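Local structure of listeriolysin O (Listeria monocytogenes, 4CDB) at residues A[397-402]-A[411-416]; A[434-439]-A[463-468]; A[2-7]-A[219-224]; A[113-118]-A[129-134]; A[37-42]-A[361-366]. The protein binds cholesterol-containing host membranes, oligomerises and undergoes a major conformational change to insert as a pore that lyses the cell. All blocks are in the same frame, centred on the assembly; numbering follows the deposited sequence.

Contact 1. Residues A[397-402]-A[411-416]. With NA (sodium ion), chain I.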
# COMPACT_ATOMS: atom_id res chain seq x y z
N TRP A 397 -4.65 28.53 -31.29
CA TRP A 397 -4.76 27.44 -30.33
C TRP A 397 -5.52 27.88 -29.08
O TRP A 397 -5.78 29.07 -28.88
CB TRP A 397 -3.37 26.92 -29.93
CG TRP A 397 -2.53 27.94 -29.23
CD1 TRP A 397 -2.44 28.13 -27.88
CD2 TRP A 397 -1.66 28.90 -29.83
NE1 TRP A 397 -1.57 29.16 -27.61
CE2 TRP A 397 -1.08 29.65 -28.79
CE3 TRP A 397 -1.33 29.21 -31.15
CZ2 TRP A 397 -0.17 30.68 -29.03
CZ3 TRP A 397 -0.43 30.24 -31.39
CH2 TRP A 397 0.14 30.96 -30.33
N ASP A 398 -5.89 26.92 -28.24
CA ASP A 398 -6.57 27.20 -26.98
C ASP A 398 -5.66 26.90 -25.80
O ASP A 398 -4.89 25.94 -25.83
CB ASP A 398 -7.85 26.37 -26.86
CG ASP A 398 -8.94 26.84 -27.79
OD1 ASP A 398 -9.10 28.06 -27.96
OD2 ASP A 398 -9.65 25.97 -28.36
N GLU A 399 -5.73 27.74 -24.77
CA GLU A 399 -5.01 27.49 -23.52
C GLU A 399 -6.01 27.31 -22.38
O GLU A 399 -6.82 28.19 -22.10
CB GLU A 399 -4.04 28.63 -23.22
CG GLU A 399 -2.91 28.76 -24.23
CD GLU A 399 -1.92 29.85 -23.87
OE1 GLU A 399 -2.00 30.38 -22.75
OE2 GLU A 399 -1.05 30.17 -24.72
N VAL A 400 -5.93 26.16 -21.72
CA VAL A 400 -6.90 25.82 -20.68
C VAL A 400 -6.37 26.05 -19.27
O VAL A 400 -5.36 25.45 -18.88
CB VAL A 400 -7.37 24.36 -20.82
CG1 VAL A 400 -8.24 23.96 -19.64
CG2 VAL A 400 -8.13 24.17 -22.13
N ASN A 401 -7.04 26.91 -18.52
CA ASN A 401 -6.70 27.16 -17.13
C ASN A 401 -7.89 26.87 -16.21
O ASN A 401 -8.93 26.39 -16.66
CB ASN A 401 -6.20 28.59 -16.93
CG ASN A 401 -4.89 28.85 -17.64
OD1 ASN A 401 -3.82 28.64 -17.08
ND2 ASN A 401 -4.97 29.30 -18.88
N TYR A 402 -7.73 27.17 -14.92
CA TYR A 402 -8.76 26.84 -13.94
C TYR A 402 -9.04 28.00 -12.99
O TYR A 402 -8.11 28.60 -12.43
CB TYR A 402 -8.36 25.59 -13.15
CG TYR A 402 -8.02 24.41 -14.03
CD1 TYR A 402 -9.01 23.54 -14.47
CD2 TYR A 402 -6.71 24.16 -14.42
CE1 TYR A 402 -8.70 22.46 -15.28
CE2 TYR A 402 -6.40 23.08 -15.23
CZ TYR A 402 -7.40 22.23 -15.66
OH TYR A 402 -7.09 21.16 -16.46
N GLN A 411 -9.10 29.93 -23.00
CA GLN A 411 -8.75 31.14 -23.74
C GLN A 411 -8.27 30.79 -25.14
O GLN A 411 -7.44 29.91 -25.31
CB GLN A 411 -7.66 31.92 -23.01
CG GLN A 411 -8.14 32.77 -21.85
CD GLN A 411 -7.00 33.45 -21.11
OE1 GLN A 411 -5.97 32.83 -20.83
NE2 GLN A 411 -7.17 34.73 -20.79
N HIS A 412 -8.79 31.49 -26.14
CA HIS A 412 -8.32 31.30 -27.51
C HIS A 412 -7.11 32.20 -27.76
O HIS A 412 -7.09 33.35 -27.34
CB HIS A 412 -9.42 31.61 -28.52
CG HIS A 412 -9.10 31.17 -29.91
ND1 HIS A 412 -9.07 29.84 -30.29
CD2 HIS A 412 -8.78 31.88 -31.02
CE1 HIS A 412 -8.75 29.76 -31.57
NE2 HIS A 412 -8.57 30.98 -32.04
N LYS A 413 -6.11 31.66 -28.45
CA LYS A 413 -4.89 32.41 -28.71
C LYS A 413 -4.54 32.46 -30.19
O LYS A 413 -4.75 31.50 -30.92
CB LYS A 413 -3.72 31.82 -27.90
CG LYS A 413 -3.88 31.98 -26.40
CD LYS A 413 -3.80 33.45 -25.99
CE LYS A 413 -4.72 33.75 -24.81
NZ LYS A 413 -4.41 32.91 -23.62
N ASN A 414 -4.02 33.61 -30.62
CA ASN A 414 -3.58 33.78 -32.00
C ASN A 414 -2.11 34.16 -32.08
O ASN A 414 -1.61 34.93 -31.26
CB ASN A 414 -4.42 34.84 -32.71
CG ASN A 414 -5.78 34.32 -33.13
OD1 ASN A 414 -5.88 33.26 -33.75
ND2 ASN A 414 -6.83 35.05 -32.79
N TRP A 415 -1.42 33.61 -33.07
CA TRP A 415 -0.03 33.98 -33.33
C TRP A 415 0.03 35.45 -33.73
O TRP A 415 -0.82 35.93 -34.48
CB TRP A 415 0.56 33.10 -34.43
CG TRP A 415 2.03 33.28 -34.62
CD1 TRP A 415 2.93 33.74 -33.70
CD2 TRP A 415 2.79 33.00 -35.81
NE1 TRP A 415 4.19 33.76 -34.24
CE2 TRP A 415 4.13 33.31 -35.53
CE3 TRP A 415 2.45 32.51 -37.07
CZ2 TRP A 415 5.15 33.15 -36.48
CZ3 TRP A 415 3.46 32.36 -38.01
CH2 TRP A 415 4.79 32.68 -37.71
N SER A 416 1.03 36.15 -33.23
CA SER A 416 1.18 37.58 -33.50
C SER A 416 1.44 37.87 -34.97
O SER A 416 1.15 38.97 -35.45
CB SER A 416 2.31 38.15 -32.65
OG SER A 416 3.54 37.54 -32.99
NA NA I . -8.34 19.73 -18.19

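Contact 2. Residues A[434-439]-A[463-468]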
# COMPACT_ATOMS: atom_id res chain seq x y z
N GLY A 434 2.29 24.22 -21.80
CA GLY A 434 1.80 22.86 -21.65
C GLY A 434 0.30 22.72 -21.73
O GLY A 434 -0.22 21.71 -22.21
N ASN A 435 -0.42 23.75 -21.28
CA ASN A 435 -1.87 23.72 -21.26
C ASN A 435 -2.51 24.11 -22.59
O ASN A 435 -3.68 24.49 -22.64
CB ASN A 435 -2.42 24.60 -20.13
CG ASN A 435 -1.90 26.03 -20.21
OD1 ASN A 435 -0.76 26.27 -20.59
ND2 ASN A 435 -2.76 26.99 -19.86
N ALA A 436 -1.74 24.02 -23.67
CA ALA A 436 -2.25 24.37 -25.00
C ALA A 436 -2.75 23.14 -25.75
O ALA A 436 -2.08 22.10 -25.78
CB ALA A 436 -1.18 25.08 -25.81
N ARG A 437 -3.93 23.25 -26.34
CA ARG A 437 -4.48 22.18 -27.16
C ARG A 437 -5.24 22.71 -28.37
O ARG A 437 -5.46 23.92 -28.49
CB ARG A 437 -5.36 21.25 -26.33
CG ARG A 437 -6.55 21.93 -25.65
CD ARG A 437 -7.34 20.92 -24.82
NE ARG A 437 -8.40 21.55 -24.04
CZ ARG A 437 -9.68 21.59 -24.40
NH1 ARG A 437 -10.07 21.02 -25.53
NH2 ARG A 437 -10.57 22.18 -23.61
N ASN A 438 -5.64 21.80 -29.26
CA ASN A 438 -6.36 22.16 -30.48
C ASN A 438 -5.60 23.17 -31.33
O ASN A 438 -6.09 24.27 -31.59
CB ASN A 438 -7.77 22.67 -30.15
CG ASN A 438 -8.67 21.57 -29.62
OD1 ASN A 438 -8.61 20.43 -30.08
ND2 ASN A 438 -9.51 21.91 -28.65
N ILE A 439 -4.41 22.78 -31.75
CA ILE A 439 -3.57 23.65 -32.57
C ILE A 439 -4.05 23.66 -34.02
O ILE A 439 -4.24 22.61 -34.63
CB ILE A 439 -2.08 23.21 -32.52
CG1 ILE A 439 -1.43 23.70 -31.22
CG2 ILE A 439 -1.31 23.77 -33.70
CD1 ILE A 439 -1.71 22.82 -30.02
N LEU A 463 -4.80 19.98 -33.98
CA LEU A 463 -3.58 19.20 -33.85
C LEU A 463 -3.14 19.11 -32.40
O LEU A 463 -3.33 20.06 -31.63
CB LEU A 463 -2.47 19.83 -34.70
CG LEU A 463 -2.72 19.90 -36.21
CD1 LEU A 463 -1.58 20.62 -36.91
CD2 LEU A 463 -2.90 18.50 -36.78
N PRO A 464 -2.56 17.96 -32.01
CA PRO A 464 -2.09 17.78 -30.64
C PRO A 464 -0.83 18.59 -30.37
O PRO A 464 -0.10 18.92 -31.30
CB PRO A 464 -1.76 16.28 -30.59
CG PRO A 464 -1.38 15.95 -31.99
CD PRO A 464 -2.31 16.78 -32.85
N LEU A 465 -0.59 18.90 -29.10
CA LEU A 465 0.63 19.61 -28.72
C LEU A 465 1.81 18.64 -28.64
O LEU A 465 1.79 17.70 -27.85
CB LEU A 465 0.45 20.31 -27.37
CG LEU A 465 1.70 20.95 -26.77
CD1 LEU A 465 2.25 22.01 -27.71
CD2 LEU A 465 1.42 21.53 -25.40
N VAL A 466 2.81 18.86 -29.48
CA VAL A 466 4.02 18.04 -29.47
C VAL A 466 5.24 18.87 -29.09
O VAL A 466 5.14 20.09 -28.95
CB VAL A 466 4.27 17.38 -30.84
CG1 VAL A 466 3.14 16.42 -31.16
CG2 VAL A 466 4.40 18.44 -31.93
N LYS A 467 6.38 18.22 -28.92
CA LYS A 467 7.60 18.92 -28.53
C LYS A 467 8.07 19.87 -29.63
O LYS A 467 8.32 21.05 -29.37
CB LYS A 467 8.71 17.92 -28.18
CG LYS A 467 9.86 18.54 -27.40
CD LYS A 467 9.34 19.26 -26.17
CE LYS A 467 10.45 19.93 -25.38
NZ LYS A 467 9.90 20.81 -24.31
N ASN A 468 8.17 19.36 -30.85
CA ASN A 468 8.53 20.17 -32.00
C ASN A 468 7.71 19.83 -33.23
O ASN A 468 7.91 18.78 -33.85
CB ASN A 468 10.03 20.04 -32.31
CG ASN A 468 10.90 20.80 -31.33
OD1 ASN A 468 11.14 22.00 -31.50
ND2 ASN A 468 11.37 20.11 -30.30

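Contact 3. Residues A[2-7]-A[219-224]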
# COMPACT_ATOMS: atom_id res chain seq x y z
N ALA A 2 -6.41 -27.13 12.52
CA ALA A 2 -7.59 -26.87 13.33
C ALA A 2 -7.10 -26.89 14.78
O ALA A 2 -6.07 -27.51 15.06
CB ALA A 2 -8.64 -27.95 13.10
N PRO A 3 -7.82 -26.22 15.69
CA PRO A 3 -7.36 -26.18 17.08
C PRO A 3 -7.23 -27.58 17.70
O PRO A 3 -8.09 -28.43 17.47
CB PRO A 3 -8.45 -25.37 17.80
CG PRO A 3 -9.63 -25.41 16.88
CD PRO A 3 -9.06 -25.45 15.50
N PRO A 4 -6.16 -27.81 18.47
CA PRO A 4 -5.92 -29.09 19.14
C PRO A 4 -6.92 -29.34 20.27
O PRO A 4 -7.67 -28.44 20.64
CB PRO A 4 -4.52 -28.93 19.72
CG PRO A 4 -4.36 -27.46 19.92
CD PRO A 4 -5.09 -26.84 18.76
N ALA A 5 -6.92 -30.55 20.81
CA ALA A 5 -7.82 -30.89 21.90
C ALA A 5 -7.34 -30.31 23.23
O ALA A 5 -6.13 -30.16 23.45
CB ALA A 5 -7.98 -32.40 22.01
N SER A 6 -8.28 -29.97 24.11
CA SER A 6 -7.94 -29.43 25.42
C SER A 6 -7.26 -30.48 26.30
O SER A 6 -7.60 -31.66 26.22
CB SER A 6 -9.20 -28.90 26.12
OG SER A 6 -9.81 -27.87 25.36
N PRO A 7 -6.30 -30.05 27.13
CA PRO A 7 -5.63 -30.94 28.08
C PRO A 7 -6.61 -31.43 29.13
O PRO A 7 -7.68 -30.84 29.27
CB PRO A 7 -4.59 -30.02 28.74
CG PRO A 7 -4.42 -28.87 27.80
CD PRO A 7 -5.75 -28.68 27.16
N ASN A 219 2.46 -21.64 11.72
CA ASN A 219 1.53 -21.09 12.69
C ASN A 219 1.41 -22.01 13.90
O ASN A 219 1.35 -23.23 13.76
CB ASN A 219 0.15 -20.89 12.06
CG ASN A 219 0.15 -19.86 10.96
OD1 ASN A 219 -0.12 -18.68 11.19
ND2 ASN A 219 0.47 -20.29 9.74
N VAL A 220 1.40 -21.41 15.08
CA VAL A 220 1.13 -22.15 16.30
C VAL A 220 -0.20 -21.71 16.89
O VAL A 220 -0.40 -20.53 17.19
CB VAL A 220 2.26 -21.95 17.35
CG1 VAL A 220 1.88 -22.62 18.66
CG2 VAL A 220 3.58 -22.50 16.81
N ASN A 221 -1.12 -22.66 17.04
CA ASN A 221 -2.44 -22.37 17.58
C ASN A 221 -2.71 -23.06 18.93
O ASN A 221 -1.98 -23.96 19.33
CB ASN A 221 -3.53 -22.71 16.57
CG ASN A 221 -3.59 -24.19 16.24
OD1 ASN A 221 -2.63 -24.92 16.49
ND2 ASN A 221 -4.71 -24.63 15.69
N VAL A 222 -3.76 -22.61 19.61
CA VAL A 222 -4.10 -23.10 20.94
C VAL A 222 -5.46 -23.78 20.92
O VAL A 222 -6.33 -23.41 20.14
CB VAL A 222 -4.13 -21.93 21.95
CG1 VAL A 222 -4.23 -22.45 23.38
CG2 VAL A 222 -2.90 -21.08 21.81
N ASN A 223 -5.64 -24.78 21.78
CA ASN A 223 -6.94 -25.43 21.95
C ASN A 223 -8.02 -24.42 22.33
O ASN A 223 -7.73 -23.43 23.00
CB ASN A 223 -6.86 -26.52 23.02
CG ASN A 223 -6.64 -25.95 24.41
OD1 ASN A 223 -5.53 -25.53 24.75
ND2 ASN A 223 -7.69 -25.94 25.22
N GLU A 224 -9.25 -24.66 21.91
CA GLU A 224 -10.37 -23.81 22.30
C GLU A 224 -11.11 -24.44 23.48
O GLU A 224 -11.81 -25.45 23.31
CB GLU A 224 -11.32 -23.57 21.13
CG GLU A 224 -10.71 -22.80 19.97
CD GLU A 224 -11.71 -22.48 18.87
OE1 GLU A 224 -12.88 -22.90 18.99
OE2 GLU A 224 -11.32 -21.80 17.89
O HOH W 1 -10.04 -27.10 20.96

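Contact 4. Residues A[113-118]-A[129-134]. With NA (sodium ion), chain L.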
# COMPACT_ATOMS: atom_id res chain seq x y z
N SER A 113 -3.54 -25.07 32.22
CA SER A 113 -2.85 -25.72 31.11
C SER A 113 -3.51 -25.44 29.76
O SER A 113 -4.69 -25.09 29.69
CB SER A 113 -2.78 -27.23 31.34
OG SER A 113 -4.08 -27.79 31.38
N LEU A 114 -2.73 -25.58 28.69
CA LEU A 114 -3.25 -25.50 27.33
C LEU A 114 -2.47 -26.41 26.39
O LEU A 114 -1.36 -26.85 26.72
CB LEU A 114 -3.25 -24.05 26.81
CG LEU A 114 -2.00 -23.17 26.89
CD1 LEU A 114 -0.90 -23.60 25.92
CD2 LEU A 114 -2.38 -21.72 26.64
N THR A 115 -3.04 -26.70 25.23
CA THR A 115 -2.35 -27.50 24.23
C THR A 115 -1.96 -26.64 23.04
O THR A 115 -2.81 -25.97 22.44
CB THR A 115 -3.20 -28.69 23.73
OG1 THR A 115 -3.54 -29.53 24.84
CG2 THR A 115 -2.44 -29.51 22.70
N LEU A 116 -0.68 -26.65 22.70
CA LEU A 116 -0.19 -25.94 21.52
C LEU A 116 -0.05 -26.91 20.35
O LEU A 116 0.29 -28.08 20.53
CB LEU A 116 1.16 -25.29 21.80
CG LEU A 116 1.15 -24.12 22.80
CD1 LEU A 116 2.56 -23.59 23.01
CD2 LEU A 116 0.22 -23.02 22.32
N SER A 117 -0.33 -26.41 19.15
CA SER A 117 -0.20 -27.21 17.94
C SER A 117 0.46 -26.41 16.82
O SER A 117 0.21 -25.21 16.68
CB SER A 117 -1.57 -27.72 17.49
OG SER A 117 -1.49 -28.36 16.23
N ILE A 118 1.30 -27.07 16.03
CA ILE A 118 2.04 -26.41 14.96
C ILE A 118 1.65 -27.01 13.61
O ILE A 118 1.31 -28.19 13.52
CB ILE A 118 3.57 -26.50 15.19
CG1 ILE A 118 4.32 -25.47 14.34
CG2 ILE A 118 4.08 -27.92 14.93
CD1 ILE A 118 5.76 -25.28 14.76
N LYS A 129 1.58 -31.65 18.49
CA LYS A 129 0.97 -31.10 19.69
C LYS A 129 1.86 -31.23 20.92
O LYS A 129 2.72 -32.11 20.98
CB LYS A 129 -0.38 -31.77 19.97
CG LYS A 129 -1.37 -31.68 18.81
CD LYS A 129 -2.63 -32.48 19.11
CE LYS A 129 -3.51 -32.60 17.88
NZ LYS A 129 -3.87 -31.27 17.32
N ILE A 130 1.65 -30.36 21.90
CA ILE A 130 2.36 -30.44 23.18
C ILE A 130 1.58 -29.72 24.28
O ILE A 130 1.02 -28.64 24.07
CB ILE A 130 3.81 -29.88 23.08
CG1 ILE A 130 4.55 -30.06 24.40
CG2 ILE A 130 3.80 -28.42 22.63
CD1 ILE A 130 5.99 -29.59 24.36
N VAL A 131 1.52 -30.34 25.46
CA VAL A 131 0.81 -29.76 26.59
C VAL A 131 1.72 -28.82 27.39
O VAL A 131 2.84 -29.18 27.74
CB VAL A 131 0.26 -30.85 27.53
CG1 VAL A 131 -0.49 -30.23 28.69
CG2 VAL A 131 -0.64 -31.80 26.76
N VAL A 132 1.23 -27.62 27.66
CA VAL A 132 1.93 -26.67 28.52
C VAL A 132 1.18 -26.58 29.84
O VAL A 132 0.04 -26.12 29.87
CB VAL A 132 1.99 -25.27 27.89
CG1 VAL A 132 2.80 -24.33 28.78
CG2 VAL A 132 2.59 -25.35 26.50
N LYS A 133 1.81 -27.01 30.93
CA LYS A 133 1.16 -27.08 32.24
C LYS A 133 0.82 -25.70 32.80
O LYS A 133 -0.32 -25.44 33.20
CB LYS A 133 2.02 -27.87 33.23
CG LYS A 133 1.53 -29.30 33.46
CD LYS A 133 1.18 -29.98 32.15
CE LYS A 133 0.68 -31.40 32.37
NZ LYS A 133 1.75 -32.29 32.90
N ASN A 134 1.81 -24.82 32.86
CA ASN A 134 1.60 -23.44 33.28
C ASN A 134 1.90 -22.47 32.15
O ASN A 134 3.06 -22.17 31.87
CB ASN A 134 2.44 -23.11 34.51
CG ASN A 134 2.14 -21.74 35.08
OD1 ASN A 134 1.07 -21.18 34.83
ND2 ASN A 134 3.08 -21.18 35.84
NA NA L . 0.54 -18.89 35.72

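Contact 5. Residues A[37-42]-A[361-366]. With NA (sodium ion), chain H.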
# COMPACT_ATOMS: atom_id res chain seq x y z
N VAL A 37 -16.76 -4.25 19.07
CA VAL A 37 -15.85 -4.06 20.19
C VAL A 37 -14.50 -3.48 19.77
O VAL A 37 -13.98 -2.57 20.41
CB VAL A 37 -15.65 -5.38 20.98
CG1 VAL A 37 -14.38 -5.33 21.82
CG2 VAL A 37 -16.86 -5.67 21.85
N LEU A 38 -13.95 -3.99 18.68
CA LEU A 38 -12.65 -3.53 18.19
C LEU A 38 -12.81 -2.70 16.92
O LEU A 38 -13.07 -3.23 15.85
CB LEU A 38 -11.73 -4.72 17.92
CG LEU A 38 -11.45 -5.64 19.11
CD1 LEU A 38 -10.66 -6.86 18.67
CD2 LEU A 38 -10.69 -4.90 20.20
N VAL A 39 -12.64 -1.39 17.06
CA VAL A 39 -12.82 -0.47 15.94
C VAL A 39 -11.71 0.56 15.82
O VAL A 39 -11.16 1.03 16.82
CB VAL A 39 -14.17 0.28 16.04
CG1 VAL A 39 -15.33 -0.67 15.77
CG2 VAL A 39 -14.31 0.92 17.41
N TYR A 40 -11.37 0.91 14.58
CA TYR A 40 -10.51 2.05 14.31
C TYR A 40 -11.24 3.09 13.47
O TYR A 40 -11.55 2.86 12.30
CB TYR A 40 -9.22 1.64 13.61
CG TYR A 40 -8.44 2.82 13.07
CD1 TYR A 40 -7.78 3.69 13.93
CD2 TYR A 40 -8.38 3.08 11.71
CE1 TYR A 40 -7.07 4.77 13.45
CE2 TYR A 40 -7.68 4.16 11.22
CZ TYR A 40 -7.02 5.01 12.09
OH TYR A 40 -6.32 6.09 11.60
N HIS A 41 -11.54 4.24 14.08
CA HIS A 41 -12.19 5.32 13.36
C HIS A 41 -11.15 6.30 12.83
O HIS A 41 -10.54 7.05 13.59
CB HIS A 41 -13.19 6.04 14.27
CG HIS A 41 -14.30 5.16 14.76
ND1 HIS A 41 -15.20 4.55 13.91
CD2 HIS A 41 -14.65 4.79 16.01
CE1 HIS A 41 -16.06 3.84 14.61
NE2 HIS A 41 -15.75 3.97 15.89
N GLY A 42 -10.94 6.28 11.51
CA GLY A 42 -9.92 7.10 10.89
C GLY A 42 -10.32 8.56 10.71
O GLY A 42 -11.25 9.04 11.36
N VAL A 361 -12.63 -9.51 15.36
CA VAL A 361 -12.29 -8.82 14.12
C VAL A 361 -12.19 -7.31 14.34
O VAL A 361 -13.07 -6.70 14.95
CB VAL A 361 -13.34 -9.10 13.02
CG1 VAL A 361 -12.90 -8.49 11.69
CG2 VAL A 361 -13.57 -10.61 12.87
N ILE A 362 -11.11 -6.72 13.84
CA ILE A 362 -10.94 -5.27 13.91
C ILE A 362 -11.68 -4.58 12.76
O ILE A 362 -11.40 -4.83 11.59
CB ILE A 362 -9.46 -4.86 13.87
CG1 ILE A 362 -8.69 -5.51 15.03
CG2 ILE A 362 -9.32 -3.35 13.93
CD1 ILE A 362 -7.26 -4.99 15.18
N LYS A 363 -12.62 -3.71 13.11
CA LYS A 363 -13.38 -2.97 12.12
C LYS A 363 -12.76 -1.61 11.84
O LYS A 363 -12.73 -0.74 12.71
CB LYS A 363 -14.83 -2.81 12.57
CG LYS A 363 -15.70 -2.01 11.61
CD LYS A 363 -17.18 -2.25 11.89
CE LYS A 363 -17.53 -3.72 11.71
NZ LYS A 363 -18.97 -4.00 11.98
N ASN A 364 -12.25 -1.42 10.62
CA ASN A 364 -11.61 -0.16 10.25
C ASN A 364 -12.44 0.66 9.27
O ASN A 364 -13.05 0.12 8.36
CB ASN A 364 -10.23 -0.42 9.63
CG ASN A 364 -9.31 -1.20 10.54
OD1 ASN A 364 -8.54 -0.62 11.30
ND2 ASN A 364 -9.39 -2.52 10.46
N ASN A 365 -12.46 1.97 9.48
CA ASN A 365 -13.03 2.90 8.51
C ASN A 365 -12.27 4.22 8.53
O ASN A 365 -11.99 4.78 9.59
CB ASN A 365 -14.52 3.12 8.76
CG ASN A 365 -14.80 4.05 9.92
OD1 ASN A 365 -15.30 5.16 9.73
ND2 ASN A 365 -14.46 3.61 11.12
N SER A 366 -11.92 4.71 7.35
CA SER A 366 -11.15 5.94 7.24
C SER A 366 -11.43 6.66 5.93
O SER A 366 -11.54 6.03 4.88
CB SER A 366 -9.65 5.65 7.37
OG SER A 366 -8.89 6.83 7.19
NA NA H . -6.20 -0.72 12.00
O HOH W 2 -14.77 -6.40 17.05
O HOH W 3 -6.76 -3.61 11.52
O HOH W 4 -4.86 -2.04 14.15

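Contact 1. Residues A[397-402]-A[411-416]
The carbonyl oxygen of Q411 is met by two groups of the opposite strand: E399 N donates to Q411 O at 2.8 Å, and D398 CA approaches the same oxygen to 3.3 Å in a C-H...O contact. Q411 N returns a bond to E399 O, and W397 and K413 form the next hydrogen-bonded pair of this antiparallel hairpin, whose second strand lies at the margin of the four-stranded sheet in the C-terminal beta sandwich. On one face H412 ND1 donates to D398 OD1 (2.9 Å), nearly within the imidazole plane but from above the carboxylate, the two planes standing 64° apart. The opposite face is built on W397. Its CG is set between backbone N and carbonyl carbon (chi1 64°), which brings the indole against K413, whose CB lies 3.7 Å from the centroid of the five-membered ring in a CH-pi contact. W397 NE1 points in plane at the anti lone pair of E399 OE2 (3.1 Å), fixing the rotation of the indole. The other oxygen, E399 OE1, forms a long salt bridge with K413 NZ at 3.6 Å. E399 thus serves an indole N-H and a lysine together, which would favour its ionised form, while D398 probably favours a protonated H412.

Contact 2. Residues A[434-439]-A[463-468]
Two backbone hydrogen bonds tie I439 to L463 as an antiparallel hydrogen-bonded pair. I439 N donates to L463 O at 2.9 Å, in the carbonyl plane and on a lone pair, and L463 N answers to I439 O at 2.8 Å, tilted slightly from the plane. Beyond this pair the backbones part: N438, just before it, has a left-handed conformation (phi 56°), and P464, just after it, directs its CB away from the other segment.

Apolar contacts form a second group. The CB atoms of I439 and L463 stand 4.0 Å apart on the same face, and the CD1 branch of I439 reaches on along the chain to within 4.2 Å of L465 CB. L465 packs where the loop leaves the strand. With its CG anti to the backbone N (chi1 173°), the CD2 methyl is directed toward the start of the other segment, 4.4 Å from A436 CB.

Carbonyl oxygens bordered by carbon form a third group. L465 CD2 lies 3.6 Å from G434 O, and L465 CB lies 3.5 Å from A436 O.

The pair joins the end of strand 452-463 to strand 436-449, while N435 and R437 bond through their backbones to V400 and D398 of strand 391-402. L432 of strand 426-432 packs on I439 and L465, I381 of strand 362-385 also covers I439, and N484 of strand 480-486 touches L463.

Contact 3. Residues A[2-7]-A[219-224]
The carboxamide of N221 carries P4 on one face, with P4 CD 4.0 Å from N221 CG, while at its edge N221 ND2 makes a weak hydrogen bond to A2 O (3.2 Å). The amide of N223 is covered in a similar way: P7 CD lies over one face, 3.9 Å from N223 ND2, and the CA of S6 packs on that same face. N223 ND2 donates to S6 OG at 2.9 Å, with the hydroxyl 27° out of the amide plane. N223 CG is placed between backbone N and carbonyl carbon (chi1 68°), directing the amide toward S6 and P7; at the other end N223 OD1 accepts from T115 N in the adjoining strand. Between the two amides the P4 ring rests on the backbone, its CG 3.5 Å from N223 N. A bound water bridges the two segments, donating to P4 O and accepting from E224 N, at 2.7 Å each. Farther out, P3 CB touches E224 CG. The proline-rich N-terminal segment, which has no regular secondary structure, thus lies across the end of strand 207-222. With three proline nitrogens unable to donate, A2 O and S6 OG take asparagine N-H groups and P4 O takes a water, while A5 O is bonded by T115 OG1.

Contact 4. Residues A[113-118]-A[129-134]
L114 takes an uncommon leucine conformation, its CG between the backbone N and the carbonyl carbon (chi1 51°), and this brings CD1 to 3.9 Å from V132 CB, the two side chains lying alongside each other and pointing the same way. L116 reaches the same valine by its own CD1, 3.9 Å from V132 CG2, so V132 CG2 is flanked by two leucines; L116 CB also meets I130 CG2 at 4.2 Å. Four backbone hydrogen bonds hold this pairing, among them V132 N to L114 O (2.9 Å) and L116 N to I130 O (3.0 Å).

The two strands form an antiparallel beta hairpin, 114-118 with 129-132, added to the long strand 207-222 of the large antiparallel sheet through backbone bonds of T115 and S117 to N223 and N221. Helix 137-152 packs on the leucine and valine face, with V140 and A143 against L116 and L147 against I130.

The other face is more polar. T115 CG2 crosses over K129 CB at 4.1 Å, while T115 OG1 is directed to A5 O of the N-terminal segment. Past the last bonded pair, S113 CA lies 3.2 Å from V132 O in a C-H...O contact, and S113 OG turns to R230. Beyond the strand, N134 OD1 binds a sodium ion at 2.5 Å, in a site that also includes R111.

Contact 5. Residues A[37-42]-A[361-366]
Y40 and N364 meet on the more enclosed face, with Y40 CB 3.3 Å from N364 OD1 and the two side chains crossing at about a right angle. Four backbone bonds keep the two segments close, among them Y40 N to K363 O (2.8 Å) and G42 N to N365 O (2.7 Å); where they end, G42 CA packs on S366 CB. The reverse face is looser: V39 CG1 merely runs beside K363 CB at 3.9 Å, and the lysine end leads away, while the exposed H41 accepts at ND1 from N365 ND2 (3.0 Å). At the start, a water links L38 N and V361 O. N364 OD1 also coordinates a sodium ion at 2.4 Å, which I180 O and two waters also approach. Y40 OH and S366 OG both bond to S177. This short parallel pair in the curved mixed sheet therefore lies against helix 176-183, whose residues probably become part of a transmembrane beta strand in the pore, as in other cholesterol-dependent cytolysins.

How the contacts relate
The contacts fall into two remote pairs with contact 5 between them along the elongated molecule. Contacts 1 and 2 share the four-stranded sheet of the C-terminal beta sandwich, their centres 11 Å apart, joined where D398 O meets R437 N at 2.9 Å; the side chain of L463 in contact 2 is about 8 Å from the bound tris(hydroxyethyl)aminomethane. Contacts 3 and 4, at the opposite end, are 8 Å apart between centres and adjoin through N221 N and S117 O (2.9 Å). Centres of contacts 1 and 4 are 77 Å apart. Contact 5, about 27 Å from contact 3 and 50 Å from contact 1 between centres, lies beside helix 176-183, within the first of the segments thought to insert into the membrane.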